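Local coordinates for protein cephalosporin acylase (PDB 2NLZ) that is of unproven function but is probably an Ntn hydrolase of the gamma-glutamyltranspeptidase kind that cleaves or transfers acyl groups at amide bonds, at residues R470-P483 against G497-R511. The protein carries 1 engineered substitution. Residues are numbered along the deposited sequence; the frame is centred on the assembly and turned at random.
Sequences RWQWTNGKQVQVEP and GHKIQVVLDEGAFGR
With CG anti to its own carbonyl carbon (chi1 -68°), Phe509 lays its ring against the 470-483 hairpin, where Glu482, with the same first torsion (chi1 -80°), sets its CG over one face, a CH-pi contact 3.6 Å from the ring centroid. Gln472 brings NE2 over the opposite face, near the rim, its amide turned 57° from the ring. A flat, apolar phenylalanine suits this slot, because methylene and amide groups can cover both faces while the edge meets backbone, CE1 lying 3.4 Å from Gln480 O. Long and extended, Arg470 reaches past the ring: NH1 bonds Phe509 O at 3.0 Å and, weakly, Gly510 O, while NH2 forms a salt bridge with Glu529. Glu482, whose OE1 is bridged to Arg531, also accepts a weak bond from Arg470 N.

Strands 478-481 and 499-502 run parallel as the two ends of a right-handed beta-alpha-beta crossover through helix 487-495. The ladder includes Val481 N to Gln501 O (2.8 Å) and ends in a nearly straight bond from Val503 N to Val481 O (2.9 Å). Beta-branched residues suit the face turned to helix 487-495, where Val481 CG2 meets Ile500 CG2 and Val502 CG2, both at 3.9 Å, and Leu504 of a second subunit packs on Ile500 and Val502. On the other face, Gln480 crosses Val503, its CB and amide CD touching Val503 CG2 (both 3.7 Å). At the strand entrance, a water joins Lys477 O to His498 ND1, while His498 NE2 is hydrogen-bonded to His298.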
loop_
_atom_site.group_PDB
_atom_site.type_symbol
_atom_site.label_atom_id
_atom_site.label_comp_id
_atom_site.label_asym_id
_atom_site.label_seq_id
_atom_site.Cartn_x
_atom_site.Cartn_y
_atom_site.Cartn_z
ATOM N N ARG D 470 6.774 -2.965 13.467
ATOM C CA ARG D 470 7.117 -3.470 14.785
ATOM C C ARG D 470 5.921 -3.880 15.608
ATOM O O ARG D 470 4.849 -3.302 15.502
ATOM C CB ARG D 470 7.947 -2.445 15.558
ATOM C CG ARG D 470 9.367 -2.280 15.021
ATOM C CD ARG D 470 10.053 -1.089 15.649
ATOM N NE ARG D 470 11.222 -0.663 14.892
ATOM C CZ ARG D 470 11.788 0.541 14.993
ATOM N NH1 ARG D 470 11.282 1.448 15.826
ATOM N NH2 ARG D 470 12.859 0.843 14.253
ATOM N N TRP D 471 6.125 -4.897 16.431
ATOM C CA TRP D 471 5.151 -5.292 17.424
ATOM C C TRP D 471 5.738 -5.055 18.807
ATOM O O TRP D 471 6.964 -4.987 18.958
ATOM C CB TRP D 471 4.802 -6.771 17.259
ATOM C CG TRP D 471 6.007 -7.642 17.277
ATOM C CD1 TRP D 471 6.712 -8.093 16.193
ATOM C CD2 TRP D 471 6.673 -8.160 18.437
ATOM N NE1 TRP D 471 7.771 -8.859 16.610
ATOM C CE2 TRP D 471 7.769 -8.912 17.982
ATOM C CE3 TRP D 471 6.446 -8.058 19.811
ATOM C CZ2 TRP D 471 8.637 -9.556 18.855
ATOM C CZ3 TRP D 471 7.317 -8.696 20.681
ATOM C CH2 TRP D 471 8.395 -9.435 20.202
ATOM N N GLN D 472 4.867 -4.926 19.809
ATOM C CA GLN D 472 5.303 -4.961 21.204
ATOM C C GLN D 472 4.247 -5.482 22.164
ATOM O O GLN D 472 3.095 -5.064 22.117
ATOM C CB GLN D 472 5.855 -3.613 21.675
ATOM C CG GLN D 472 4.859 -2.509 21.915
ATOM C CD GLN D 472 5.492 -1.362 22.671
ATOM O OE1 GLN D 472 6.152 -1.567 23.695
ATOM N NE2 GLN D 472 5.311 -0.149 22.165
ATOM N N TRP D 473 4.660 -6.410 23.026
ATOM C CA TRP D 473 3.792 -6.979 24.058
ATOM C C TRP D 473 3.709 -6.056 25.277
ATOM O O TRP D 473 4.718 -5.503 25.701
ATOM C CB TRP D 473 4.326 -8.353 24.471
ATOM C CG TRP D 473 3.785 -8.853 25.753
ATOM C CD1 TRP D 473 2.610 -9.500 25.942
ATOM C CD2 TRP D 473 4.397 -8.744 27.034
ATOM N NE1 TRP D 473 2.446 -9.812 27.264
ATOM C CE2 TRP D 473 3.531 -9.354 27.959
ATOM C CE3 TRP D 473 5.590 -8.185 27.491
ATOM C CZ2 TRP D 473 3.822 -9.424 29.320
ATOM C CZ3 TRP D 473 5.879 -8.257 28.844
ATOM C CH2 TRP D 473 4.997 -8.871 29.743
ATOM N N THR D 474 2.511 -5.903 25.841
ATOM C CA THR D 474 2.323 -5.081 27.047
ATOM C C THR D 474 1.871 -5.863 28.291
ATOM O O THR D 474 2.631 -5.975 29.253
ATOM C CB THR D 474 1.335 -3.905 26.820
ATOM O OG1 THR D 474 0.050 -4.414 26.424
ATOM C CG2 THR D 474 1.864 -2.937 25.766
ATOM N N ASN D 475 0.642 -6.393 28.270
ATOM C CA ASN D 475 -0.004 -6.918 29.480
ATOM C C ASN D 475 0.059 -8.418 29.636
ATOM O O ASN D 475 0.885 -8.940 30.374
ATOM C CB ASN D 475 -1.469 -6.485 29.552
ATOM C CG ASN D 475 -1.637 -5.086 30.088
ATOM O OD1 ASN D 475 -0.726 -4.532 30.705
ATOM N ND2 ASN D 475 -2.812 -4.502 29.860
ATOM N N GLY D 476 -0.844 -9.115 28.968
ATOM C CA GLY D 476 -0.944 -10.551 29.134
ATOM C C GLY D 476 -0.929 -11.164 27.760
ATOM O O GLY D 476 0.104 -11.655 27.293
ATOM N N LYS D 477 -2.083 -11.115 27.106
ATOM C CA LYS D 477 -2.183 -11.534 25.727
ATOM C C LYS D 477 -2.143 -10.300 24.816
ATOM O O LYS D 477 -2.194 -10.411 23.590
ATOM C CB LYS D 477 -3.452 -12.364 25.520
ATOM C CG LYS D 477 -3.536 -13.619 26.390
ATOM C CD LYS D 477 -4.651 -14.545 25.913
ATOM C CE LYS D 477 -4.717 -15.826 26.731
ATOM N NZ LYS D 477 -5.587 -16.828 26.063
ATOM N N GLN D 478 -2.019 -9.129 25.441
ATOM C CA GLN D 478 -2.017 -7.834 24.754
ATOM C C GLN D 478 -0.729 -7.541 23.984
ATOM O O GLN D 478 0.352 -7.473 24.567
ATOM C CB GLN D 478 -2.261 -6.718 25.770
ATOM C CG GLN D 478 -3.721 -6.470 26.105
ATOM C CD GLN D 478 -4.412 -5.572 25.089
ATOM O OE1 GLN D 478 -5.582 -5.779 24.765
ATOM N NE2 GLN D 478 -3.688 -4.571 24.580
ATOM N N VAL D 479 -0.851 -7.358 22.671
ATOM C CA VAL D 479 0.286 -7.002 21.818
ATOM C C VAL D 479 -0.114 -5.849 20.915
ATOM O O VAL D 479 -1.059 -5.975 20.131
ATOM C CB VAL D 479 0.727 -8.171 20.911
ATOM C CG1 VAL D 479 1.849 -7.737 20.017
ATOM C CG2 VAL D 479 1.149 -9.360 21.722
ATOM N N GLN D 480 0.597 -4.733 21.027
ATOM C CA GLN D 480 0.421 -3.593 20.132
ATOM C C GLN D 480 1.230 -3.776 18.855
ATOM O O GLN D 480 2.381 -4.223 18.918
ATOM C CB GLN D 480 0.884 -2.323 20.823
ATOM C CG GLN D 480 0.224 -2.102 22.170
ATOM C CD GLN D 480 0.560 -0.759 22.786
ATOM O OE1 GLN D 480 -0.284 -0.130 23.415
ATOM N NE2 GLN D 480 1.795 -0.320 22.613
ATOM N N VAL D 481 0.634 -3.447 17.700
ATOM C CA VAL D 481 1.375 -3.431 16.420
ATOM C C VAL D 481 1.261 -2.093 15.683
ATOM O O VAL D 481 0.383 -1.277 15.980
ATOM C CB VAL D 481 0.973 -4.593 15.465
ATOM C CG1 VAL D 481 1.189 -5.951 16.138
ATOM C CG2 VAL D 481 -0.482 -4.437 14.954
ATOM N N GLU D 482 2.157 -1.878 14.722
ATOM C CA GLU D 482 2.198 -0.638 13.943
ATOM C C GLU D 482 1.180 -0.616 12.813
ATOM O O GLU D 482 0.798 -1.669 12.303
ATOM C CB GLU D 482 3.597 -0.439 13.366
ATOM C CG GLU D 482 4.586 0.136 14.360
ATOM C CD GLU D 482 5.885 0.579 13.722
ATOM O OE1 GLU D 482 6.055 1.809 13.525
ATOM O OE2 GLU D 482 6.723 -0.301 13.420
ATOM N N PRO D 483 0.745 0.590 12.400
ATOM C CA PRO D 483 -0.188 0.738 11.275
ATOM C C PRO D 483 0.276 -0.004 10.024
ATOM O O PRO D 483 -0.542 -0.387 9.183
ATOM C CB PRO D 483 -0.159 2.241 11.004
ATOM C CG PRO D 483 0.181 2.848 12.292
ATOM C CD PRO D 483 1.103 1.898 12.980
ATOM N N GLY D 497 -5.325 -16.270 19.331
ATOM C CA GLY D 497 -5.566 -15.892 20.720
ATOM C C GLY D 497 -5.000 -14.567 21.183
ATOM O O GLY D 497 -5.381 -14.073 22.249
ATOM N N HIS D 498 -4.099 -13.992 20.389
ATOM C CA HIS D 498 -3.462 -12.723 20.739
ATOM C C HIS D 498 -4.450 -11.569 20.716
ATOM O O HIS D 498 -5.210 -11.413 19.755
ATOM C CB HIS D 498 -2.316 -12.408 19.777
ATOM C CG HIS D 498 -1.162 -13.356 19.872
ATOM N ND1 HIS D 498 -0.172 -13.231 20.822
ATOM C CD2 HIS D 498 -0.829 -14.431 19.123
ATOM C CE1 HIS D 498 0.719 -14.192 20.656
ATOM N NE2 HIS D 498 0.343 -14.935 19.632
ATOM N N LYS D 499 -4.439 -10.761 21.774
ATOM C CA LYS D 499 -5.232 -9.533 21.804
ATOM C C LYS D 499 -4.448 -8.430 21.110
ATOM O O LYS D 499 -3.788 -7.624 21.755
ATOM C CB LYS D 499 -5.578 -9.123 23.242
ATOM C CG LYS D 499 -6.455 -10.108 24.036
ATOM C CD LYS D 499 -7.942 -9.995 23.683
ATOM C CE LYS D 499 -8.766 -11.132 24.297
ATOM N NZ LYS D 499 -8.587 -12.441 23.593
ATOM N N ILE D 500 -4.517 -8.417 19.781
ATOM C CA ILE D 500 -3.758 -7.478 18.952
ATOM C C ILE D 500 -4.478 -6.139 18.843
ATOM O O ILE D 500 -5.686 -6.087 18.603
ATOM C CB ILE D 500 -3.508 -8.042 17.526
ATOM C CG1 ILE D 500 -2.721 -9.352 17.583
ATOM C CG2 ILE D 500 -2.787 -7.021 16.643
ATOM C CD1 ILE D 500 -1.243 -9.177 17.848
ATOM N N GLN D 501 -3.717 -5.068 19.046
ATOM C CA GLN D 501 -4.190 -3.709 18.838
ATOM C C GLN D 501 -3.243 -2.890 17.950
ATOM O O GLN D 501 -2.052 -2.728 18.257
ATOM C CB GLN D 501 -4.361 -2.999 20.173
ATOM C CG GLN D 501 -4.962 -1.608 20.025
ATOM C CD GLN D 501 -4.806 -0.755 21.271
ATOM O OE1 GLN D 501 -5.496 0.254 21.426
ATOM N NE2 GLN D 501 -3.897 -1.150 22.164
ATOM N N VAL D 502 -3.784 -2.370 16.849
ATOM C CA VAL D 502 -3.052 -1.445 15.995
ATOM C C VAL D 502 -2.970 -0.104 16.716
ATOM O O VAL D 502 -3.991 0.457 17.112
ATOM C CB VAL D 502 -3.730 -1.273 14.618
ATOM C CG1 VAL D 502 -2.973 -0.272 13.774
ATOM C CG2 VAL D 502 -3.801 -2.601 13.896
ATOM N N VAL D 503 -1.745 0.389 16.911
ATOM C CA VAL D 503 -1.521 1.658 17.618
ATOM C C VAL D 503 -1.024 2.746 16.685
ATOM O O VAL D 503 0.044 2.634 16.074
ATOM C CB VAL D 503 -0.550 1.515 18.795
ATOM C CG1 VAL D 503 -0.295 2.852 19.415
ATOM C CG2 VAL D 503 -1.123 0.598 19.828
ATOM N N LEU D 504 -1.813 3.810 16.608
ATOM C CA LEU D 504 -1.610 4.881 15.650
ATOM C C LEU D 504 -0.531 5.844 16.109
ATOM O O LEU D 504 0.046 6.568 15.296
ATOM C CB LEU D 504 -2.922 5.627 15.465
ATOM C CG LEU D 504 -3.298 6.142 14.090
ATOM C CD1 LEU D 504 -2.962 5.147 12.993
ATOM C CD2 LEU D 504 -4.769 6.386 14.131
ATOM N N ASP D 505 -0.273 5.845 17.417
ATOM C CA ASP D 505 0.709 6.732 18.037
ATOM C C ASP D 505 2.052 6.660 17.364
ATOM O O ASP D 505 2.639 5.588 17.234
ATOM C CB ASP D 505 0.889 6.395 19.514
ATOM C CG ASP D 505 -0.157 7.047 20.390
ATOM O OD1 ASP D 505 -0.131 8.294 20.506
ATOM O OD2 ASP D 505 -0.998 6.316 20.967
ATOM N N GLU D 506 2.522 7.818 16.924
ATOM C CA GLU D 506 3.863 7.944 16.389
ATOM C C GLU D 506 4.841 7.813 17.555
ATOM O O GLU D 506 4.599 8.359 18.634
ATOM C CB GLU D 506 4.030 9.300 15.688
ATOM C CG GLU D 506 3.222 9.460 14.395
ATOM C CD GLU D 506 3.069 10.916 13.949
ATOM O OE1 GLU D 506 3.311 11.200 12.753
ATOM O OE2 GLU D 506 2.704 11.775 14.787
ATOM N N GLY D 507 5.916 7.056 17.357
ATOM C CA GLY D 507 6.973 6.974 18.359
ATOM C C GLY D 507 6.760 6.031 19.527
ATOM O O GLY D 507 7.630 5.882 20.379
ATOM N N ALA D 508 5.610 5.381 19.572
ATOM C CA ALA D 508 5.334 4.421 20.632
ATOM C C ALA D 508 6.105 3.113 20.429
ATOM O O ALA D 508 6.135 2.262 21.314
ATOM C CB ALA D 508 3.837 4.154 20.720
ATOM N N PHE D 509 6.733 2.951 19.268
ATOM C CA PHE D 509 7.431 1.702 18.968
ATOM C C PHE D 509 8.958 1.850 18.949
ATOM O O PHE D 509 9.685 1.026 18.381
ATOM C CB PHE D 509 6.883 1.073 17.683
ATOM C CG PHE D 509 5.479 0.567 17.825
ATOM C CD1 PHE D 509 5.238 -0.741 18.201
ATOM C CD2 PHE D 509 4.393 1.409 17.596
ATOM C CE1 PHE D 509 3.944 -1.209 18.339
ATOM C CE2 PHE D 509 3.099 0.951 17.733
ATOM C CZ PHE D 509 2.871 -0.357 18.109
ATOM N N GLY D 510 9.431 2.914 19.589
ATOM C CA GLY D 510 10.851 3.108 19.799
ATOM C C GLY D 510 11.621 3.756 18.668
ATOM O O GLY D 510 11.099 3.958 17.575
ATOM N N ARG D 511 12.879 4.076 18.957
ATOM C CA ARG D 511 13.812 4.632 17.981
ATOM C C ARG D 511 15.066 3.767 17.939
ATOM O O ARG D 511 15.603 3.382 18.969
ATOM C CB ARG D 511 14.152 6.092 18.322
ATOM C CG ARG D 511 12.947 7.044 18.209
ATOM C CD ARG D 511 13.116 8.330 18.995
ATOM N NE ARG D 511 11.828 8.869 19.423
ATOM C CZ ARG D 511 11.674 10.004 20.098
ATOM N NH1 ARG D 511 12.731 10.734 20.425
ATOM N NH2 ARG D 511 10.463 10.414 20.445
HETATM O O HOH W 1 0.008 -12.402 23.256
#